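Local structure of beta-glucosidase (Saccharopolyspora erythraea D, 5M6G) at residues 82-87 with 116-121; 48-53 with 382-387. The protein probably hydrolyses terminal, non-reducing beta-D-glucosyl residues to release beta-D-glucose, as a two-domain member of glycosyl hydrolase family 3. One frame throughout, in Å; residues are numbered along the deposited sequence.

How the interactions relate
Interaction 1 is a surface contact between two loops that each lead from a helix into a neighbouring strand of the TIM-barrel-like N-terminal domain, whereas interaction 2 is partly buried and brings helix 47-57, near the start of the modelled chain, against the loop after helix 363-379. Each is carried by an arginine. In interaction 1 the guanidinium of Arg84 lies against a proline and a threonine with no hydrogen bond across the contact; in interaction 2 Arg50 makes a two-nitrogen salt bridge to a glutamate. The centres are 14 Å apart, and the segments meet where Leu116 of interaction 1 packs on Pro386 and Phe387 of interaction 2, with CD1 of Leu116 3.4 Å from CZ of Phe387.

Interaction 1: 82-87 with 116-121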
ATOM      1  N   ASP A  82      30.026  -4.923   5.690  1.00 18.00           N
ATOM      2  CA  ASP A  82      31.185  -4.112   6.070  1.00 17.34           C
ATOM      3  C   ASP A  82      30.795  -2.941   6.968  1.00 15.41           C
ATOM      4  O   ASP A  82      31.568  -2.557   7.850  1.00 16.46           O
ATOM      5  CB  ASP A  82      31.912  -3.588   4.829  1.00 16.66           C
ATOM      6  CG  ASP A  82      32.678  -4.672   4.088  1.00 25.53           C
ATOM      7  OD1 ASP A  82      32.798  -5.803   4.606  1.00 23.51           O
ATOM      8  OD2 ASP A  82      33.173  -4.385   2.980  1.00 24.89           O
ATOM      9  N   HIS A  83      29.611  -2.357   6.765  1.00 14.43           N
ATOM     10  CA  HIS A  83      29.178  -1.217   7.564  1.00 18.26           C
ATOM     11  C   HIS A  83      28.250  -1.609   8.706  1.00 16.90           C
ATOM     12  O   HIS A  83      27.762  -0.723   9.429  1.00 17.30           O
ATOM     13  CB  HIS A  83      28.509  -0.168   6.664  1.00 19.16           C
ATOM     14  CG  HIS A  83      29.471   0.516   5.742  1.00 24.65           C
ATOM     15  ND1 HIS A  83      29.673   0.112   4.440  1.00 23.30           N
ATOM     16  CD2 HIS A  83      30.322   1.549   5.951  1.00 21.40           C
ATOM     17  CE1 HIS A  83      30.594   0.876   3.880  1.00 25.03           C
ATOM     18  NE2 HIS A  83      31.004   1.757   4.777  1.00 31.74           N
ATOM     19  N   ARG A  84      28.020  -2.906   8.901  1.00 13.23           N
ATOM     20  CA  ARG A  84      27.183  -3.405   9.989  1.00 18.87           C
ATOM     21  C   ARG A  84      25.780  -2.812   9.893  1.00 16.92           C
ATOM     22  O   ARG A  84      25.163  -2.456  10.896  1.00 16.64           O
ATOM     23  CB  ARG A  84      27.811  -3.106  11.355  1.00 15.17           C
ATOM     24  CG  ARG A  84      29.317  -3.373  11.427  1.00 20.86           C
ATOM     25  CD  ARG A  84      29.641  -4.832  11.233  1.00 16.48           C
ATOM     26  NE  ARG A  84      31.030  -5.122  11.609  1.00 24.09           N
ATOM     27  CZ  ARG A  84      31.967  -5.575  10.781  1.00 22.63           C
ATOM     28  NH1 ARG A  84      31.680  -5.810   9.506  1.00 16.41           N
ATOM     29  NH2 ARG A  84      33.194  -5.805  11.235  1.00 21.06           N
ATOM     30  N   ILE A  85      25.280  -2.693   8.663  1.00 15.86           N
ATOM     31  CA  ILE A  85      24.000  -2.034   8.429  1.00 14.94           C
ATOM     32  C   ILE A  85      22.861  -2.940   8.883  1.00 14.36           C
ATOM     33  O   ILE A  85      22.917  -4.168   8.741  1.00 17.62           O
ATOM     34  CB  ILE A  85      23.906  -1.636   6.945  1.00 16.38           C
ATOM     35  CG1 ILE A  85      24.677  -0.326   6.731  1.00 19.59           C
ATOM     36  CG2 ILE A  85      22.451  -1.527   6.458  1.00 14.19           C
ATOM     37  CD1 ILE A  85      25.109  -0.087   5.317  1.00 20.01           C
ATOM     38  N   GLY A  86      21.822  -2.339   9.468  1.00 16.13           N
ATOM     39  CA  GLY A  86      20.779  -3.134  10.087  1.00 13.92           C
ATOM     40  C   GLY A  86      19.719  -3.636   9.127  1.00 13.74           C
ATOM     41  O   GLY A  86      19.095  -4.671   9.379  1.00 12.39           O
ATOM     42  N   SER A  87      19.507  -2.942   8.017  1.00 10.50           N
ATOM     43  CA  SER A  87      18.387  -3.297   7.170  1.00 11.53           C
ATOM     44  C   SER A  87      18.678  -2.914   5.733  1.00 12.70           C
ATOM     45  O   SER A  87      19.457  -1.995   5.467  1.00 11.63           O
ATOM     46  CB  SER A  87      17.105  -2.604   7.648  1.00 11.53           C
ATOM     47  OG  SER A  87      15.998  -2.992   6.853  1.00 13.29           O
ATOM     48  N   LEU A 116      25.265 -12.309   8.354  1.00 15.12           N
ATOM     49  CA  LEU A 116      25.561 -13.322   9.359  1.00 15.21           C
ATOM     50  C   LEU A 116      27.055 -13.552   9.561  1.00 13.85           C
ATOM     51  O   LEU A 116      27.428 -14.205  10.541  1.00 16.57           O
ATOM     52  CB  LEU A 116      24.893 -14.648   8.982  1.00 14.28           C
ATOM     53  CG  LEU A 116      23.361 -14.719   8.946  1.00 15.84           C
ATOM     54  CD1 LEU A 116      22.908 -16.073   8.428  1.00 17.71           C
ATOM     55  CD2 LEU A 116      22.731 -14.444  10.285  1.00 12.55           C
ATOM     56  N   SER A 117      27.918 -13.035   8.685  1.00 15.27           N
ATOM     57  CA  SER A 117      29.356 -13.274   8.768  0.53 17.66           C
ATOM     58  C   SER A 117      30.096 -12.207   9.563  1.00 16.73           C
ATOM     59  O   SER A 117      31.324 -12.295   9.699  1.00 15.70           O
ATOM     60  CB  SER A 117      29.964 -13.359   7.364  0.53 15.10           C
ATOM     61  OG  SER A 117      29.978 -12.081   6.749  0.53 17.70           O
ATOM     62  N   THR A 118      29.393 -11.205  10.074  1.00 14.92           N
ATOM     63  CA  THR A 118      30.016 -10.134  10.833  1.00 13.92           C
ATOM     64  C   THR A 118      30.405 -10.651  12.215  1.00 13.63           C
ATOM     65  O   THR A 118      29.972 -11.731  12.624  1.00 14.93           O
ATOM     66  CB  THR A 118      29.054  -8.955  10.955  1.00 15.10           C
ATOM     67  OG1 THR A 118      27.923  -9.353  11.737  1.00 14.68           O
ATOM     68  CG2 THR A 118      28.600  -8.498   9.587  1.00 17.41           C
ATOM     69  N   PRO A 119      31.203  -9.886  12.978  1.00 15.32           N
ATOM     70  CA  PRO A 119      31.634 -10.398  14.293  1.00 14.96           C
ATOM     71  C   PRO A 119      30.485 -10.757  15.225  1.00 13.59           C
ATOM     72  O   PRO A 119      30.560 -11.781  15.912  1.00 17.16           O
ATOM     73  CB  PRO A 119      32.492  -9.245  14.844  1.00 15.65           C
ATOM     74  CG  PRO A 119      33.094  -8.637  13.607  1.00 17.69           C
ATOM     75  CD  PRO A 119      31.956  -8.672  12.594  1.00 13.90           C
ATOM     76  N   LEU A 120      29.415  -9.950  15.273  1.00 13.39           N
ATOM     77  CA  LEU A 120      28.266 -10.298  16.100  1.00 11.70           C
ATOM     78  C   LEU A 120      27.246 -11.147  15.362  1.00 15.43           C
ATOM     79  O   LEU A 120      26.434 -11.817  16.011  1.00 13.66           O
ATOM     80  CB  LEU A 120      27.573  -9.032  16.633  1.00 12.98           C
ATOM     81  CG  LEU A 120      28.450  -8.204  17.579  1.00 13.15           C
ATOM     82  CD1 LEU A 120      27.772  -6.880  17.904  1.00 12.40           C
ATOM     83  CD2 LEU A 120      28.712  -8.983  18.844  1.00 15.67           C
ATOM     84  N   GLY A 121      27.270 -11.144  14.032  1.00 13.58           N
ATOM     85  CA  GLY A 121      26.338 -11.960  13.278  1.00 13.43           C
ATOM     86  C   GLY A 121      24.890 -11.545  13.428  1.00 14.29           C
ATOM     87  O   GLY A 121      24.000 -12.404  13.394  1.00 16.16           O
TER
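Arg84 packs against Pro119 and Thr118 by van der Waals contact, and no hydrogen bond crosses between 82-87 and 116-121. The CD corner of Pro119 sits against the rim of one guanidinium face, 3.3 Å from the plane of that group, with Arg84 NH2 the nearest atom at 3.4 Å. CG of the proline is also close, 3.7 Å from Arg84 NH2, and the two side chains cross at about a right angle. Thr118 runs past the arginine in the opposite direction, its methyl CG2 4.2 Å from Arg84 CD. A bend at chi2 (-64°) turns the arginine chain so that its end approaches the proline. Replacing Arg84, with an alanine here, would probably leave CD of Pro119 without the guanidinium face and the Ala81 carbonyl without its NH1 donor.

Both segments are helix-to-strand connections of the TIM-barrel-like N-terminal domain, joining helix 77-82 to strand 87-90 and helix 101-116 to strand 125-128, two adjacent parallel strands. At the first, Arg84 has positive phi and ends its helix in a Schellman motif.

The polar groups of Arg84 and Thr118 find partners on their own sides of the contact. NH1 of Arg84 bonds to the carbonyl oxygen of Ala81, tying the guanidinium to its own helix. Thr118 OG1 accepts from Gly121 N at 3.0 Å, forming an ST motif, and is also hydrogen-bonded to Ala115 O.

Interaction 2: 48-53 with 382-387; sequences PDRVDD and LFERPF
Arg50 meets Glu384 end-on, each terminal nitrogen of the guanidinium taking one carboxylate oxygen in a bidentate salt bridge. NH2 of Arg50 lies 2.7 Å from OE2 of Glu384, the shorter of the two bonds, and uses the syn lone pair of that oxygen. NH1 of Arg50 reaches OE1 of Glu384 at 3.0 Å; this bond is nearly straight (171°), with OE1 close to the guanidinium plane. The fit is not coplanar: the two flat groups are turned 44° against each other, and NH1 approaches the syn side of OE1 well out of the carboxylate plane. Beside this pair, CB of Phe383 comes within 3.6 Å of Arg50 NH2, so the guanidinium end has a carbon neighbour as well as its charged mate.

The two side chains approach from opposite directions. Glu384 is folded at chi2 (65°), which brings its carboxylate round toward the helix, while Arg50 extends from its backbone before bending at chi3. In this glycosyl hydrolase family 3 enzyme the bidentate arginine-carboxylate pair links helix 47-57, near the beginning of the modelled chain, to the loop that follows helix 363-379, parts more than three hundred residues apart in sequence.

Residues outside the two segments surround the pair. NH2 of the buried Arg50 also donates to the carbonyl oxygen of Tyr40 and is thus shared between a carboxylate and a backbone acceptor; the paired charges probably help both groups to stay ionised. Phe378 of helix 363-379 touches Arg50 and, by stacking on the ring of Phe383, positions that neighbour, while Pro43 packs on Glu384.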
ATOM      1  N   PRO A  48      13.844  -9.677  25.771  1.00 16.82           N
ATOM      2  CA  PRO A  48      14.550  -8.530  26.374  1.00 15.45           C
ATOM      3  C   PRO A  48      15.911  -8.890  26.963  1.00 13.78           C
ATOM      4  O   PRO A  48      16.824  -8.054  26.920  1.00 15.52           O
ATOM      5  CB  PRO A  48      13.576  -8.045  27.459  1.00 18.27           C
ATOM      6  CG  PRO A  48      12.261  -8.538  27.059  1.00 17.19           C
ATOM      7  CD  PRO A  48      12.516  -9.867  26.383  1.00 15.57           C
ATOM      8  N   ASP A  49      16.077 -10.106  27.497  1.00 15.11           N
ATOM      9  CA  ASP A  49      17.390 -10.525  28.001  1.00 15.17           C
ATOM     10  C   ASP A  49      18.381 -10.748  26.865  1.00 15.60           C
ATOM     11  O   ASP A  49      19.581 -10.474  27.013  1.00 15.92           O
ATOM     12  CB  ASP A  49      17.261 -11.797  28.838  1.00 16.40           C
ATOM     13  CG  ASP A  49      16.360 -11.615  30.046  1.00 25.01           C
ATOM     14  OD1 ASP A  49      16.181 -10.463  30.496  1.00 28.82           O
ATOM     15  OD2 ASP A  49      15.828 -12.629  30.544  1.00 30.78           O
ATOM     16  N   ARG A  50      17.902 -11.275  25.731  1.00 13.65           N
ATOM     17  CA  ARG A  50      18.755 -11.423  24.557  1.00 14.10           C
ATOM     18  C   ARG A  50      19.171 -10.063  24.010  1.00 15.25           C
ATOM     19  O   ARG A  50      20.337  -9.864  23.644  1.00 13.33           O
ATOM     20  CB  ARG A  50      18.027 -12.235  23.477  1.00 13.82           C
ATOM     21  CG  ARG A  50      17.637 -13.648  23.928  1.00 16.20           C
ATOM     22  CD  ARG A  50      17.006 -14.462  22.784  1.00 16.00           C
ATOM     23  NE  ARG A  50      17.985 -14.858  21.772  1.00 13.56           N
ATOM     24  CZ  ARG A  50      17.671 -15.531  20.665  1.00 18.95           C
ATOM     25  NH1 ARG A  50      16.406 -15.868  20.431  1.00 14.48           N
ATOM     26  NH2 ARG A  50      18.614 -15.861  19.792  1.00 16.12           N
ATOM     27  N   VAL A  51      18.225  -9.125  23.936  1.00 12.20           N
ATOM     28  CA  VAL A  51      18.532  -7.762  23.518  1.00 12.63           C
ATOM     29  C   VAL A  51      19.568  -7.130  24.447  1.00 14.65           C
ATOM     30  O   VAL A  51      20.544  -6.526  23.996  1.00 14.12           O
ATOM     31  CB  VAL A  51      17.243  -6.926  23.465  1.00 11.44           C
ATOM     32  CG1 VAL A  51      17.586  -5.464  23.288  1.00 15.24           C
ATOM     33  CG2 VAL A  51      16.339  -7.428  22.320  1.00 11.12           C
ATOM     34  N   ASP A  52      19.361  -7.243  25.758  1.00 13.36           N
ATOM     35  CA  ASP A  52      20.319  -6.659  26.703  1.00 14.45           C
ATOM     36  C   ASP A  52      21.728  -7.201  26.482  1.00 16.73           C
ATOM     37  O   ASP A  52      22.706  -6.441  26.478  1.00 12.88           O
ATOM     38  CB  ASP A  52      19.872  -6.932  28.138  1.00 14.07           C
ATOM     39  CG  ASP A  52      18.692  -6.075  28.563  1.00 24.60           C
ATOM     40  OD1 ASP A  52      18.381  -5.090  27.859  1.00 25.96           O
ATOM     41  OD2 ASP A  52      18.081  -6.385  29.612  1.00 28.78           O
ATOM     42  N   ASP A  53      21.856  -8.518  26.302  1.00 14.69           N
ATOM     43  CA  ASP A  53      23.182  -9.112  26.171  1.00 15.75           C
ATOM     44  C   ASP A  53      23.865  -8.664  24.886  1.00 18.27           C
ATOM     45  O   ASP A  53      25.052  -8.320  24.890  1.00 16.01           O
ATOM     46  CB  ASP A  53      23.083 -10.633  26.211  1.00 17.68           C
ATOM     47  CG  ASP A  53      24.427 -11.284  26.107  1.00 17.61           C
ATOM     48  OD1 ASP A  53      25.167 -11.230  27.107  1.00 15.77           O
ATOM     49  OD2 ASP A  53      24.753 -11.814  25.025  1.00 14.53           O
ATOM     50  N   LEU A 382      14.727 -14.076  13.494  1.00 13.56           N
ATOM     51  CA  LEU A 382      15.823 -13.973  12.532  1.00 11.49           C
ATOM     52  C   LEU A 382      17.124 -14.546  13.073  1.00 16.04           C
ATOM     53  O   LEU A 382      17.991 -14.950  12.286  1.00 17.32           O
ATOM     54  CB  LEU A 382      16.031 -12.512  12.128  1.00 11.47           C
ATOM     55  CG  LEU A 382      14.904 -11.934  11.265  1.00 14.83           C
ATOM     56  CD1 LEU A 382      15.121 -10.438  11.011  1.00 15.99           C
ATOM     57  CD2 LEU A 382      14.803 -12.693   9.949  1.00 18.99           C
ATOM     58  N   PHE A 383      17.301 -14.562  14.395  1.00 12.45           N
ATOM     59  CA  PHE A 383      18.521 -15.126  14.961  1.00 13.35           C
ATOM     60  C   PHE A 383      18.505 -16.648  14.943  1.00 16.19           C
ATOM     61  O   PHE A 383      19.558 -17.270  15.117  1.00 19.05           O
ATOM     62  CB  PHE A 383      18.731 -14.630  16.401  1.00 15.97           C
ATOM     63  CG  PHE A 383      19.183 -13.195  16.507  1.00 18.02           C
ATOM     64  CD1 PHE A 383      18.274 -12.149  16.409  1.00 14.16           C
ATOM     65  CD2 PHE A 383      20.519 -12.893  16.734  1.00 15.98           C
ATOM     66  CE1 PHE A 383      18.690 -10.826  16.526  1.00 15.00           C
ATOM     67  CE2 PHE A 383      20.943 -11.573  16.851  1.00 14.64           C
ATOM     68  CZ  PHE A 383      20.035 -10.539  16.747  1.00 10.94           C
ATOM     69  N   GLU A 384      17.338 -17.258  14.751  1.00 15.66           N
ATOM     70  CA  GLU A 384      17.186 -18.703  14.650  1.00 15.97           C
ATOM     71  C   GLU A 384      16.976 -19.170  13.215  1.00 18.05           C
ATOM     72  O   GLU A 384      17.540 -20.192  12.816  1.00 17.29           O
ATOM     73  CB  GLU A 384      16.003 -19.173  15.510  1.00 16.54           C
ATOM     74  CG  GLU A 384      16.318 -19.320  16.998  1.00 13.61           C
ATOM     75  CD  GLU A 384      16.649 -17.999  17.666  1.00 18.18           C
ATOM     76  OE1 GLU A 384      15.761 -17.126  17.782  1.00 18.88           O
ATOM     77  OE2 GLU A 384      17.814 -17.827  18.071  1.00 17.30           O
ATOM     78  N   ARG A 385      16.196 -18.425  12.429  1.00 15.69           N
ATOM     79  CA  ARG A 385      15.796 -18.812  11.068  1.00 15.70           C
ATOM     80  C   ARG A 385      15.978 -17.613  10.150  1.00 16.77           C
ATOM     81  O   ARG A 385      15.011 -16.907   9.834  1.00 18.66           O
ATOM     82  CB  ARG A 385      14.344 -19.291  11.039  1.00 20.13           C
ATOM     83  CG  ARG A 385      14.092 -20.565  11.826  1.00 27.85           C
ATOM     84  CD  ARG A 385      12.607 -20.780  12.091  1.00 32.43           C
ATOM     85  NE  ARG A 385      12.095 -19.831  13.078  1.00 38.75           N
ATOM     86  CZ  ARG A 385      12.308 -19.933  14.388  1.00 39.98           C
ATOM     87  NH1 ARG A 385      13.024 -20.945  14.874  1.00 39.35           N
ATOM     88  NH2 ARG A 385      11.808 -19.028  15.213  1.00 36.58           N
ATOM     89  N   PRO A 386      17.208 -17.335   9.720  1.00 14.65           N
ATOM     90  CA  PRO A 386      17.459 -16.096   8.969  1.00 16.11           C
ATOM     91  C   PRO A 386      17.122 -16.145   7.483  1.00 16.79           C
ATOM     92  O   PRO A 386      17.067 -15.079   6.855  1.00 17.41           O
ATOM     93  CB  PRO A 386      18.965 -15.882   9.171  1.00 18.18           C
ATOM     94  CG  PRO A 386      19.497 -17.241   9.381  1.00 16.52           C
ATOM     95  CD  PRO A 386      18.461 -17.942  10.198  1.00 20.08           C
ATOM     96  N   PHE A 387      16.906 -17.314   6.892  1.00 14.58           N
ATOM     97  CA  PHE A 387      16.871 -17.433   5.442  1.00 14.82           C
ATOM     98  C   PHE A 387      15.446 -17.584   4.918  1.00 17.31           C
ATOM     99  O   PHE A 387      14.490 -17.822   5.658  1.00 18.41           O
ATOM    100  CB  PHE A 387      17.739 -18.609   4.980  1.00 14.08           C
ATOM    101  CG  PHE A 387      19.202 -18.427   5.284  1.00 16.59           C
ATOM    102  CD1 PHE A 387      19.948 -17.459   4.620  1.00 14.71           C
ATOM    103  CD2 PHE A 387      19.837 -19.230   6.220  1.00 16.95           C
ATOM    104  CE1 PHE A 387      21.298 -17.293   4.896  1.00 15.18           C
ATOM    105  CE2 PHE A 387      21.170 -19.058   6.501  1.00 14.99           C
ATOM    106  CZ  PHE A 387      21.904 -18.086   5.843  1.00 14.47           C
TER